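UDP-galactopyranose mutase (Deinococcus radiodurans, PDB 3HDQ) probably catalyses the interconversion of UDP-galactopyranose and UDP-galactofuranose with a bound FAD cofactor, and is captured here in the oxidized state with its substrate. Local coordinates at residues K182-D187 against Y335-P340; A302-S307 against E325-E330; F267-L272 against Y346-A351. All blocks are in the same frame, centred on the assembly; numbering follows the deposited sequence.

Contact 1: K182-D187 against Y335-P340. With GDU (galactose-uridine-5'-diphosphate), chain K.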
loop_
_atom_site.group_PDB
_atom_site.type_symbol
_atom_site.label_atom_id
_atom_site.label_comp_id
_atom_site.label_asym_id
_atom_site.label_seq_id
_atom_site.Cartn_x
_atom_site.Cartn_y
_atom_site.Cartn_z
ATOM N N LYS A 182 -15.732 30.792 -0.788
ATOM C CA LYS A 182 -14.861 30.017 -1.674
ATOM C C LYS A 182 -15.010 28.497 -1.447
ATOM O O LYS A 182 -15.159 27.735 -2.400
ATOM C CB LYS A 182 -13.408 30.469 -1.522
ATOM C CG LYS A 182 -12.471 29.926 -2.584
ATOM C CD LYS A 182 -11.165 30.736 -2.662
ATOM C CE LYS A 182 -10.357 30.650 -1.375
ATOM N NZ LYS A 182 -9.082 31.419 -1.481
ATOM N N GLN A 183 -15.003 28.080 -0.183
ATOM C CA GLN A 183 -15.127 26.672 0.189
ATOM C C GLN A 183 -16.465 26.027 -0.189
ATOM O O GLN A 183 -16.493 24.909 -0.700
ATOM C CB GLN A 183 -14.865 26.490 1.694
ATOM C CG GLN A 183 -15.174 25.090 2.245
ATOM C CD GLN A 183 -14.349 23.975 1.596
ATOM O OE1 GLN A 183 -13.476 24.225 0.772
ATOM N NE2 GLN A 183 -14.625 22.741 1.982
ATOM N N TRP A 184 -17.568 26.724 0.056
ATOM C CA TRP A 184 -18.896 26.121 -0.128
ATOM C C TRP A 184 -19.632 26.567 -1.383
ATOM O O TRP A 184 -20.556 25.894 -1.849
ATOM C CB TRP A 184 -19.766 26.411 1.080
ATOM C CG TRP A 184 -19.176 25.886 2.318
ATOM C CD1 TRP A 184 -18.375 26.556 3.193
ATOM C CD2 TRP A 184 -19.313 24.561 2.828
ATOM N NE1 TRP A 184 -18.012 25.733 4.228
ATOM C CE2 TRP A 184 -18.572 24.499 4.027
ATOM C CE3 TRP A 184 -19.988 23.418 2.387
ATOM C CZ2 TRP A 184 -18.497 23.342 4.800
ATOM C CZ3 TRP A 184 -19.906 22.262 3.155
ATOM C CH2 TRP A 184 -19.170 22.238 4.346
ATOM N N GLY A 185 -19.231 27.706 -1.930
ATOM C CA GLY A 185 -19.967 28.292 -3.031
ATOM C C GLY A 185 -21.237 28.916 -2.493
ATOM O O GLY A 185 -22.151 29.215 -3.252
ATOM N N LEU A 186 -21.284 29.097 -1.174
ATOM C CA LEU A 186 -22.387 29.764 -0.492
ATOM C C LEU A 186 -21.856 30.878 0.422
ATOM O O LEU A 186 -20.747 30.777 0.946
ATOM C CB LEU A 186 -23.160 28.764 0.381
ATOM C CG LEU A 186 -24.316 27.895 -0.137
ATOM C CD1 LEU A 186 -24.923 28.479 -1.411
ATOM C CD2 LEU A 186 -23.891 26.456 -0.354
ATOM N N ASP A 187 -22.642 31.933 0.624
ATOM C CA ASP A 187 -22.345 32.912 1.668
ATOM C C ASP A 187 -22.649 32.250 3.005
ATOM O O ASP A 187 -23.512 31.376 3.074
ATOM C CB ASP A 187 -23.209 34.168 1.506
ATOM C CG ASP A 187 -22.845 35.269 2.498
ATOM O OD1 ASP A 187 -21.945 36.073 2.187
ATOM O OD2 ASP A 187 -23.462 35.338 3.587
ATOM N N TYR A 335 -17.913 16.556 1.746
ATOM C CA TYR A 335 -18.586 17.329 2.788
ATOM C C TYR A 335 -20.097 17.345 2.584
ATOM O O TYR A 335 -20.567 17.681 1.499
ATOM C CB TYR A 335 -18.156 18.797 2.731
ATOM C CG TYR A 335 -16.684 19.111 2.926
ATOM C CD1 TYR A 335 -15.788 19.028 1.870
ATOM C CD2 TYR A 335 -16.204 19.544 4.160
ATOM C CE1 TYR A 335 -14.460 19.333 2.042
ATOM C CE2 TYR A 335 -14.874 19.853 4.339
ATOM C CZ TYR A 335 -14.007 19.749 3.279
ATOM O OH TYR A 335 -12.682 20.052 3.451
ATOM N N PRO A 336 -20.866 17.030 3.634
ATOM C CA PRO A 336 -22.274 17.419 3.576
ATOM C C PRO A 336 -22.332 18.946 3.603
ATOM O O PRO A 336 -21.356 19.578 4.025
ATOM C CB PRO A 336 -22.856 16.870 4.888
ATOM C CG PRO A 336 -21.776 16.036 5.507
ATOM C CD PRO A 336 -20.481 16.519 4.957
ATOM N N VAL A 337 -23.451 19.525 3.178
ATOM C CA VAL A 337 -23.607 20.975 3.127
ATOM C C VAL A 337 -24.706 21.444 4.098
ATOM O O VAL A 337 -25.847 21.658 3.695
ATOM C CB VAL A 337 -23.938 21.429 1.688
ATOM C CG1 VAL A 337 -24.010 22.949 1.593
ATOM C CG2 VAL A 337 -22.908 20.869 0.708
ATOM N N PRO A 338 -24.356 21.613 5.384
ATOM C CA PRO A 338 -25.376 21.911 6.394
ATOM C C PRO A 338 -26.088 23.255 6.148
ATOM O O PRO A 338 -25.483 24.318 6.256
ATOM C CB PRO A 338 -24.571 21.934 7.707
ATOM C CG PRO A 338 -23.294 21.212 7.387
ATOM C CD PRO A 338 -23.009 21.571 5.976
ATOM N N ARG A 339 -27.366 23.177 5.789
ATOM C CA ARG A 339 -28.254 24.328 5.642
ATOM C C ARG A 339 -29.662 23.758 5.543
ATOM O O ARG A 339 -29.832 22.595 5.171
ATOM C CB ARG A 339 -27.912 25.147 4.395
ATOM C CG ARG A 339 -27.962 24.370 3.111
ATOM C CD ARG A 339 -27.300 25.134 1.981
ATOM N NE ARG A 339 -27.906 26.442 1.733
ATOM C CZ ARG A 339 -28.449 26.792 0.571
ATOM N NH1 ARG A 339 -28.463 25.925 -0.428
ATOM N NH2 ARG A 339 -28.975 27.999 0.402
ATOM N N PRO A 340 -30.680 24.566 5.880
ATOM C CA PRO A 340 -32.074 24.089 5.959
ATOM C C PRO A 340 -32.581 23.342 4.707
ATOM O O PRO A 340 -33.234 22.311 4.876
ATOM C CB PRO A 340 -32.871 25.376 6.196
ATOM C CG PRO A 340 -31.882 26.305 6.865
ATOM C CD PRO A 340 -30.568 26.001 6.202
HETATM N N1 GDU K . -13.444 28.867 8.146
HETATM C C2 GDU K . -13.062 29.969 7.696
HETATM N N3 GDU K . -11.965 30.585 7.571
HETATM C C4 GDU K . -10.912 29.883 8.024
HETATM C C5 GDU K . -11.170 28.540 8.595
HETATM C C6 GDU K . -12.437 28.082 8.625
HETATM O O2 GDU K . -14.145 30.730 7.179
HETATM O O4 GDU K . -9.769 30.327 7.942
HETATM C C1D GDU K . -14.805 28.411 8.128
HETATM C C2D GDU K . -15.359 27.802 6.818
HETATM O O2D GDU K . -16.768 27.951 6.700
HETATM C C3D GDU K . -14.943 26.355 6.988
HETATM C C4D GDU K . -15.378 26.154 8.438
HETATM O O4D GDU K . -15.086 27.388 9.102
HETATM O O3D GDU K . -15.623 25.510 6.063
HETATM C C5D GDU K . -14.916 24.870 9.110
HETATM O O5D GDU K . -13.481 24.984 9.129
HETATM P PA GDU K . -12.521 23.711 9.044
HETATM O O1A GDU K . -11.146 24.152 9.413
HETATM O O2A GDU K . -12.991 22.722 10.028
HETATM O O3A GDU K . -12.452 23.166 7.554
HETATM P PB GDU K . -12.131 21.655 7.210
HETATM O O1B GDU K . -12.222 21.670 5.730
HETATM O O2B GDU K . -13.093 20.634 7.695
HETATM O O3B GDU K . -10.628 21.217 7.566
HETATM C "C1'" GDU K . -9.980 19.940 7.731
HETATM C "C2'" GDU K . -10.212 19.443 9.173
HETATM C "C3'" GDU K . -9.860 20.635 10.093
HETATM C "C4'" GDU K . -8.322 20.868 10.000
HETATM C "C5'" GDU K . -7.934 21.018 8.502
HETATM C "C6'" GDU K . -6.401 20.967 8.249
HETATM O "O2'" GDU K . -11.549 18.941 9.355
HETATM O "O3'" GDU K . -10.301 20.338 11.437
HETATM O "O4'" GDU K . -7.663 19.737 10.607
HETATM O "O5'" GDU K . -8.563 20.152 7.516
HETATM O "O6'" GDU K . -5.816 22.283 8.101
#

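Contact 2: A302-S307 against E325-E330. With GDU (galactose-uridine-5'-diphosphate), chain K.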
loop_
_atom_site.group_PDB
_atom_site.type_symbol
_atom_site.label_atom_id
_atom_site.label_comp_id
_atom_site.label_asym_id
_atom_site.label_seq_id
_atom_site.Cartn_x
_atom_site.Cartn_y
_atom_site.Cartn_z
ATOM N N ALA A 302 -7.474 30.851 -5.954
ATOM C CA ALA A 302 -8.619 29.956 -6.157
ATOM C C ALA A 302 -8.635 28.843 -5.127
ATOM O O ALA A 302 -9.688 28.268 -4.852
ATOM C CB ALA A 302 -8.609 29.377 -7.566
ATOM N N TYR A 303 -7.472 28.541 -4.550
ATOM C CA TYR A 303 -7.402 27.520 -3.495
ATOM C C TYR A 303 -7.706 28.071 -2.107
ATOM O O TYR A 303 -7.485 29.244 -1.821
ATOM C CB TYR A 303 -6.050 26.785 -3.489
ATOM C CG TYR A 303 -4.830 27.662 -3.698
ATOM C CD1 TYR A 303 -4.215 28.305 -2.624
ATOM C CD2 TYR A 303 -4.290 27.838 -4.971
ATOM C CE1 TYR A 303 -3.094 29.103 -2.820
ATOM C CE2 TYR A 303 -3.171 28.637 -5.175
ATOM C CZ TYR A 303 -2.578 29.262 -4.096
ATOM O OH TYR A 303 -1.468 30.051 -4.296
ATOM N N THR A 304 -8.215 27.202 -1.246
ATOM C CA THR A 304 -8.533 27.573 0.122
ATOM C C THR A 304 -7.304 27.513 1.020
ATOM O O THR A 304 -7.167 28.327 1.924
ATOM C CB THR A 304 -9.608 26.643 0.714
ATOM O OG1 THR A 304 -9.288 25.285 0.386
ATOM C CG2 THR A 304 -10.993 26.994 0.167
ATOM N N ARG A 305 -6.426 26.539 0.780
ATOM C CA ARG A 305 -5.265 26.343 1.642
ATOM C C ARG A 305 -4.154 25.504 1.003
ATOM O O ARG A 305 -4.375 24.813 0.003
ATOM C CB ARG A 305 -5.688 25.730 2.981
ATOM C CG ARG A 305 -6.464 24.448 2.841
ATOM C CD ARG A 305 -6.887 23.865 4.181
ATOM N NE ARG A 305 -7.686 22.669 3.941
ATOM C CZ ARG A 305 -8.574 22.156 4.785
ATOM N NH1 ARG A 305 -8.798 22.719 5.970
ATOM N NH2 ARG A 305 -9.248 21.070 4.430
ATOM N N VAL A 306 -2.961 25.602 1.589
ATOM C CA VAL A 306 -1.818 24.759 1.259
ATOM C C VAL A 306 -1.360 24.096 2.530
ATOM O O VAL A 306 -1.233 24.754 3.559
ATOM C CB VAL A 306 -0.577 25.564 0.825
ATOM C CG1 VAL A 306 0.240 24.778 -0.208
ATOM C CG2 VAL A 306 -0.943 26.935 0.352
ATOM N N SER A 307 -1.056 22.810 2.448
ATOM C CA SER A 307 -0.554 22.079 3.594
ATOM C C SER A 307 0.762 21.404 3.245
ATOM O O SER A 307 0.989 21.024 2.087
ATOM C CB SER A 307 -1.586 21.061 4.080
ATOM O OG SER A 307 -2.777 21.724 4.467
ATOM N N GLU A 325 -5.641 22.746 -2.147
ATOM C CA GLU A 325 -7.026 22.311 -2.308
ATOM C C GLU A 325 -7.909 23.329 -3.032
ATOM O O GLU A 325 -8.039 24.477 -2.604
ATOM C CB GLU A 325 -7.664 22.009 -0.954
ATOM C CG GLU A 325 -7.098 20.832 -0.223
ATOM C CD GLU A 325 -7.604 20.777 1.200
ATOM O OE1 GLU A 325 -6.776 20.932 2.118
ATOM O OE2 GLU A 325 -8.828 20.609 1.401
ATOM N N TYR A 326 -8.541 22.883 -4.110
ATOM C CA TYR A 326 -9.527 23.695 -4.815
ATOM C C TYR A 326 -10.944 23.140 -4.598
ATOM O O TYR A 326 -11.234 22.006 -4.973
ATOM C CB TYR A 326 -9.210 23.728 -6.313
ATOM C CG TYR A 326 -7.829 24.253 -6.654
ATOM C CD1 TYR A 326 -6.686 23.511 -6.364
ATOM C CD2 TYR A 326 -7.668 25.485 -7.281
ATOM C CE1 TYR A 326 -5.417 23.991 -6.678
ATOM C CE2 TYR A 326 -6.400 25.975 -7.602
ATOM C CZ TYR A 326 -5.279 25.224 -7.301
ATOM O OH TYR A 326 -4.021 25.706 -7.621
ATOM N N PRO A 327 -11.828 23.941 -3.992
ATOM C CA PRO A 327 -13.241 23.572 -3.805
ATOM C C PRO A 327 -13.920 23.280 -5.137
ATOM O O PRO A 327 -13.739 24.045 -6.085
ATOM C CB PRO A 327 -13.855 24.828 -3.185
ATOM C CG PRO A 327 -12.701 25.538 -2.543
ATOM C CD PRO A 327 -11.521 25.270 -3.447
ATOM N N ARG A 328 -14.683 22.190 -5.207
ATOM C CA ARG A 328 -15.398 21.822 -6.426
ATOM C C ARG A 328 -16.870 21.505 -6.148
ATOM O O ARG A 328 -17.208 20.862 -5.157
ATOM C CB ARG A 328 -14.728 20.618 -7.097
ATOM C CG ARG A 328 -13.357 20.904 -7.676
ATOM C CD ARG A 328 -13.434 21.791 -8.920
ATOM N NE ARG A 328 -12.107 22.191 -9.397
ATOM C CZ ARG A 328 -11.613 23.426 -9.316
ATOM N NH1 ARG A 328 -12.343 24.393 -8.783
ATOM N NH2 ARG A 328 -10.390 23.703 -9.771
ATOM N N ALA A 329 -17.750 21.952 -7.033
ATOM C CA ALA A 329 -19.150 21.555 -6.944
ATOM C C ALA A 329 -19.323 20.092 -7.371
ATOM O O ALA A 329 -20.241 19.408 -6.923
ATOM C CB ALA A 329 -19.997 22.456 -7.809
ATOM N N GLU A 330 -18.420 19.621 -8.225
ATOM C CA GLU A 330 -18.572 18.338 -8.889
ATOM C C GLU A 330 -17.441 17.381 -8.509
ATOM O O GLU A 330 -16.295 17.801 -8.377
ATOM C CB GLU A 330 -18.536 18.566 -10.400
ATOM C CG GLU A 330 -19.664 17.935 -11.167
ATOM C CD GLU A 330 -20.821 18.895 -11.385
ATOM O OE1 GLU A 330 -21.142 19.175 -12.563
ATOM O OE2 GLU A 330 -21.402 19.375 -10.384
HETATM N N1 GDU K . -13.444 28.867 8.146
HETATM C C2 GDU K . -13.062 29.969 7.696
HETATM N N3 GDU K . -11.965 30.585 7.571
HETATM C C4 GDU K . -10.912 29.883 8.024
HETATM C C5 GDU K . -11.170 28.540 8.595
HETATM C C6 GDU K . -12.437 28.082 8.625
HETATM O O2 GDU K . -14.145 30.730 7.179
HETATM O O4 GDU K . -9.769 30.327 7.942
HETATM C C1D GDU K . -14.805 28.411 8.128
HETATM C C2D GDU K . -15.359 27.802 6.818
HETATM O O2D GDU K . -16.768 27.951 6.700
HETATM C C3D GDU K . -14.943 26.355 6.988
HETATM C C4D GDU K . -15.378 26.154 8.438
HETATM O O4D GDU K . -15.086 27.388 9.102
HETATM O O3D GDU K . -15.623 25.510 6.063
HETATM C C5D GDU K . -14.916 24.870 9.110
HETATM O O5D GDU K . -13.481 24.984 9.129
HETATM P PA GDU K . -12.521 23.711 9.044
HETATM O O1A GDU K . -11.146 24.152 9.413
HETATM O O2A GDU K . -12.991 22.722 10.028
HETATM O O3A GDU K . -12.452 23.166 7.554
HETATM P PB GDU K . -12.131 21.655 7.210
HETATM O O1B GDU K . -12.222 21.670 5.730
HETATM O O2B GDU K . -13.093 20.634 7.695
HETATM O O3B GDU K . -10.628 21.217 7.566
HETATM C "C1'" GDU K . -9.980 19.940 7.731
HETATM C "C2'" GDU K . -10.212 19.443 9.173
HETATM C "C3'" GDU K . -9.860 20.635 10.093
HETATM C "C4'" GDU K . -8.322 20.868 10.000
HETATM C "C5'" GDU K . -7.934 21.018 8.502
HETATM C "C6'" GDU K . -6.401 20.967 8.249
HETATM O "O2'" GDU K . -11.549 18.941 9.355
HETATM O "O3'" GDU K . -10.301 20.338 11.437
HETATM O "O4'" GDU K . -7.663 19.737 10.607
HETATM O "O5'" GDU K . -8.563 20.152 7.516
HETATM O "O6'" GDU K . -5.816 22.283 8.101
HETATM O O HOH W 1 -4.106 21.706 1.866
#

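Contact 3: F267-L272 against Y346-A351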
loop_
_atom_site.group_PDB
_atom_site.type_symbol
_atom_site.label_atom_id
_atom_site.label_comp_id
_atom_site.label_asym_id
_atom_site.label_seq_id
_atom_site.Cartn_x
_atom_site.Cartn_y
_atom_site.Cartn_z
ATOM N N PHE A 267 -31.093 8.351 -5.890
ATOM C CA PHE A 267 -31.448 9.765 -6.002
ATOM C C PHE A 267 -32.954 9.959 -6.196
ATOM O O PHE A 267 -33.390 10.901 -6.857
ATOM C CB PHE A 267 -30.659 10.418 -7.144
ATOM C CG PHE A 267 -29.184 10.078 -7.129
ATOM C CD1 PHE A 267 -28.305 10.755 -6.290
ATOM C CD2 PHE A 267 -28.682 9.067 -7.940
ATOM C CE1 PHE A 267 -26.948 10.438 -6.270
ATOM C CE2 PHE A 267 -27.329 8.744 -7.929
ATOM C CZ PHE A 267 -26.457 9.429 -7.088
ATOM N N CYS A 268 -33.738 9.062 -5.606
ATOM C CA CYS A 268 -35.193 9.080 -5.763
ATOM C C CYS A 268 -35.866 10.370 -5.271
ATOM O O CYS A 268 -37.015 10.641 -5.617
ATOM C CB CYS A 268 -35.838 7.841 -5.119
ATOM S SG CYS A 268 -35.867 7.808 -3.307
ATOM N N TYR A 269 -35.163 11.168 -4.475
ATOM C CA TYR A 269 -35.708 12.460 -4.065
ATOM C C TYR A 269 -34.896 13.614 -4.636
ATOM O O TYR A 269 -35.041 14.744 -4.194
ATOM C CB TYR A 269 -35.769 12.611 -2.541
ATOM C CG TYR A 269 -36.635 11.607 -1.805
ATOM C CD1 TYR A 269 -38.005 11.546 -2.015
ATOM C CD2 TYR A 269 -36.081 10.742 -0.873
ATOM C CE1 TYR A 269 -38.798 10.631 -1.328
ATOM C CE2 TYR A 269 -36.859 9.826 -0.181
ATOM C CZ TYR A 269 -38.215 9.772 -0.416
ATOM O OH TYR A 269 -38.986 8.861 0.268
ATOM N N GLY A 270 -34.038 13.328 -5.608
ATOM C CA GLY A 270 -33.148 14.341 -6.149
ATOM C C GLY A 270 -31.770 14.297 -5.505
ATOM O O GLY A 270 -31.549 13.569 -4.535
ATOM N N LYS A 271 -30.837 15.080 -6.039
ATOM C CA LYS A 271 -29.458 15.036 -5.570
ATOM C C LYS A 271 -29.273 15.726 -4.214
ATOM O O LYS A 271 -29.632 16.889 -4.061
ATOM C CB LYS A 271 -28.524 15.658 -6.613
ATOM C CG LYS A 271 -27.042 15.557 -6.246
ATOM C CD LYS A 271 -26.544 14.108 -6.299
ATOM C CE LYS A 271 -25.080 13.984 -5.855
ATOM N NZ LYS A 271 -24.934 14.071 -4.372
ATOM N N LEU A 272 -28.741 14.993 -3.234
ATOM C CA LEU A 272 -28.319 15.576 -1.962
ATOM C C LEU A 272 -26.982 16.277 -2.209
ATOM O O LEU A 272 -26.054 15.655 -2.710
ATOM C CB LEU A 272 -28.101 14.479 -0.926
ATOM C CG LEU A 272 -28.772 14.615 0.439
ATOM C CD1 LEU A 272 -27.997 13.827 1.489
ATOM C CD2 LEU A 272 -28.962 16.080 0.856
ATOM N N TYR A 346 -32.236 15.564 3.379
ATOM C CA TYR A 346 -31.674 14.423 4.096
ATOM C C TYR A 346 -32.712 13.705 4.950
ATOM O O TYR A 346 -32.736 12.480 5.006
ATOM C CB TYR A 346 -30.474 14.793 4.980
ATOM C CG TYR A 346 -30.065 13.627 5.851
ATOM C CD1 TYR A 346 -29.528 12.468 5.291
ATOM C CD2 TYR A 346 -30.265 13.654 7.219
ATOM C CE1 TYR A 346 -29.171 11.381 6.081
ATOM C CE2 TYR A 346 -29.910 12.568 8.021
ATOM C CZ TYR A 346 -29.364 11.439 7.445
ATOM O OH TYR A 346 -29.011 10.373 8.236
ATOM N N LYS A 347 -33.549 14.479 5.631
ATOM C CA LYS A 347 -34.613 13.937 6.470
ATOM C C LYS A 347 -35.437 12.878 5.716
ATOM O O LYS A 347 -35.840 11.860 6.281
ATOM C CB LYS A 347 -35.520 15.076 6.922
ATOM C CG LYS A 347 -35.765 15.124 8.424
ATOM C CD LYS A 347 -34.483 15.496 9.167
ATOM C CE LYS A 347 -34.760 16.418 10.357
ATOM N NZ LYS A 347 -35.630 15.791 11.397
ATOM N N LYS A 348 -35.668 13.122 4.432
ATOM C CA LYS A 348 -36.451 12.209 3.611
ATOM C C LYS A 348 -35.675 10.921 3.332
ATOM O O LYS A 348 -36.245 9.826 3.351
ATOM C CB LYS A 348 -36.833 12.880 2.288
ATOM C CG LYS A 348 -37.367 14.292 2.446
ATOM C CD LYS A 348 -38.876 14.326 2.453
ATOM C CE LYS A 348 -39.386 14.056 1.052
ATOM N NZ LYS A 348 -38.502 14.754 0.073
ATOM N N TYR A 349 -34.381 11.056 3.054
ATOM C CA TYR A 349 -33.544 9.890 2.781
ATOM C C TYR A 349 -33.354 9.085 4.047
ATOM O O TYR A 349 -33.266 7.858 4.010
ATOM C CB TYR A 349 -32.191 10.301 2.197
ATOM C CG TYR A 349 -32.247 10.604 0.714
ATOM C CD1 TYR A 349 -32.012 11.889 0.231
ATOM C CD2 TYR A 349 -32.545 9.605 -0.203
ATOM C CE1 TYR A 349 -32.061 12.163 -1.131
ATOM C CE2 TYR A 349 -32.593 9.867 -1.563
ATOM C CZ TYR A 349 -32.358 11.142 -2.023
ATOM O OH TYR A 349 -32.418 11.391 -3.375
ATOM N N GLU A 350 -33.309 9.796 5.165
ATOM C CA GLU A 350 -33.140 9.202 6.479
ATOM C C GLU A 350 -34.322 8.313 6.859
ATOM O O GLU A 350 -34.144 7.282 7.511
ATOM C CB GLU A 350 -32.946 10.307 7.518
ATOM C CG GLU A 350 -32.793 9.814 8.950
ATOM C CD GLU A 350 -32.529 10.956 9.935
ATOM O OE1 GLU A 350 -31.828 10.726 10.941
ATOM O OE2 GLU A 350 -33.009 12.087 9.696
ATOM N N ALA A 351 -35.528 8.720 6.465
ATOM C CA ALA A 351 -36.720 7.912 6.707
ATOM C C ALA A 351 -36.625 6.620 5.914
ATOM O O ALA A 351 -36.992 5.557 6.404
ATOM C CB ALA A 351 -37.984 8.674 6.328
#

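Contact 1: K182-D187 against Y335-P340
The indole of W184 drives its six-membered ring against the backbone of Y335-P340, and this is the tight part of the contact. CZ3 of W184 comes within 3.2 Å of P336 O, which lies at the ring edge close to its plane. CB of Y335 and CG2 of V337 pack near the same carbon, while CH2 of W184 meets CD of P338. With CG anti to the carbonyl carbon (chi1 -59°), the indole lies across the Y335 side chain at about a right angle, and the two ring planes are 73° apart. The other end of the indole serves the substrate: W184 NE1 donates to O3D of the uridine ribose at 3.0 Å, along a bent bond. Q183 is also tightly placed. Its chain bends at chi2 (60°) to set NE2 over one face of the Y335 ring, toward its rim and 3.3 Å from Y335 CZ, the amide plane standing steeply to the ring. Y335 OH then donates to the beta-phosphate oxygen O1B at 2.8 Å, so the two segments grip ribose and diphosphate together, in keeping with both residues being seen to bind UDP-galactose. Toward partly exposed L186 and R339 the contacts are fewer: L186 CD2 meets V337 CG1 at 4.0 Å, and L186 CG lies over one face of the R339 guanidinium, 4.3 Å from R339 NE, which is hydrogen-bonded to E190 O. The contact thus joins the C-terminal end of helix 159-184 to the end of strand 320-336, beside strand 274-284, where L277 touches both Q183 and Y335, and just ahead of helix 340-355.

Contact 2: A302-S307 against E325-E330
R305 and E325 form a salt bridge in which the guanidinium presents NE and NH2 side-on, one to each carboxylate oxygen. R305 NE lies 2.7 Å from E325 OE1, meeting it from above the carboxylate plane, whereas R305 NH2 reaches the syn lone pair of E325 OE2 at 3.1 Å; the two planes are 47° apart. An extended chain from CG to NE carries the R305 guanidinium on to the substrate, where NH1 donates to the glycosidic oxygen O3B at 2.9 Å in a nearly straight bond (167°). R305 binds UDP-galactose; toward the substrate E325 acts as a second-shell residue, its two bonds limiting rotation of the R305 guanidinium, while it also touches FAD. Replacing R305 with alanine removes the guanidinium, and is likely to leave O3B without this donor and the buried E325 carboxylate without its counter-charge. A water donates to E325 OE1 and is also bonded to S307 OG.

Backbone bonds run from T304 N to E325 O (3.0 Å) and from E325 N to R305 O (3.2 Å). Strands 305-308, with T304 just ahead of it, and 320-336 are antiparallel neighbours in the mixed sheet bordering the substrate pocket.

Aromatic and apolar contacts lie at the other end. Y303 CB sits 4.1 Å above the centre of the Y326 ring as a CH-pi contact, while the Y303 ring turns its edge toward the same ring in an offset edge-to-face pair, planes 79° apart. A302 CB touches Y326 CD2, and the T304 methyl CG2 abuts CG of the P327 ring at 3.5 Å.

Contact 3: F267-L272 against Y346-A351
The phenol oxygen of Y349 is both acceptor and donor to the loop F267-L272. Y269 N donates to Y349 OH at 3.0 Å, and Y349 OH in turn donates to G270 O at 2.6 Å, in the carbonyl plane and on a lone pair. Because G270 N bonds to F267 O, closing a type I turn from F267 to G270, two amides and two carbonyls of the turn region are satisfied, one pair by the turn itself and one by a side chain from the helix. G270 has positive phi, and at its backbone angles a side chain would be jammed against the preceding carbonyl. Further along, K271 NZ donates to L272 O and forms a salt bridge with D262, whose OD2 also accepts from L272 N.

Around the phenol the packing is aromatic. The Y269 ring directs its edge at the face of Y349, Y269 CD2 to Y349 CE2 at 3.7 Å, with planes 70° apart. K348 CB lies over one face of the Y269 ring and C268 SG over the opposite face, both toward the rim. Bends at chi2, chi3 and chi4 curl the K348 chain back, bringing NZ 4.4 Å from the Y269 centroid as an off-centre cation-pi contact. L272 packs alongside, its CG 4.2 Å from Y349 CD1. The loop linking helix 261-264 to strand 274-284 is thereby held on helix 340-355, whose L345 and L352 also touch Y269.

Contacts 1 and 2 lie side by side at the substrate, their centres 13 Å apart, and touch where K182 NZ probably hydrogen-bonds to Y303 O at 2.7 Å. Both use strand 320-336, whose mixed sheet includes strand 305-308, and between them they hold the ribose and diphosphate parts of UDP-galactose. Contact 3 stands farther out, about 17 Å from contact 1 and 27 Å from contact 2, centre to centre, on helix 340-355, which follows that strand. Along the chain, contact 2 is nested within the loops closed by contacts 1 and 3, while contacts 1 and 3 interleave. Strand 320-336 and its following helix thus run from the substrate site toward the outer part of the subunit, where the centre of contact 3 lies about 22 Å from the chain's centre.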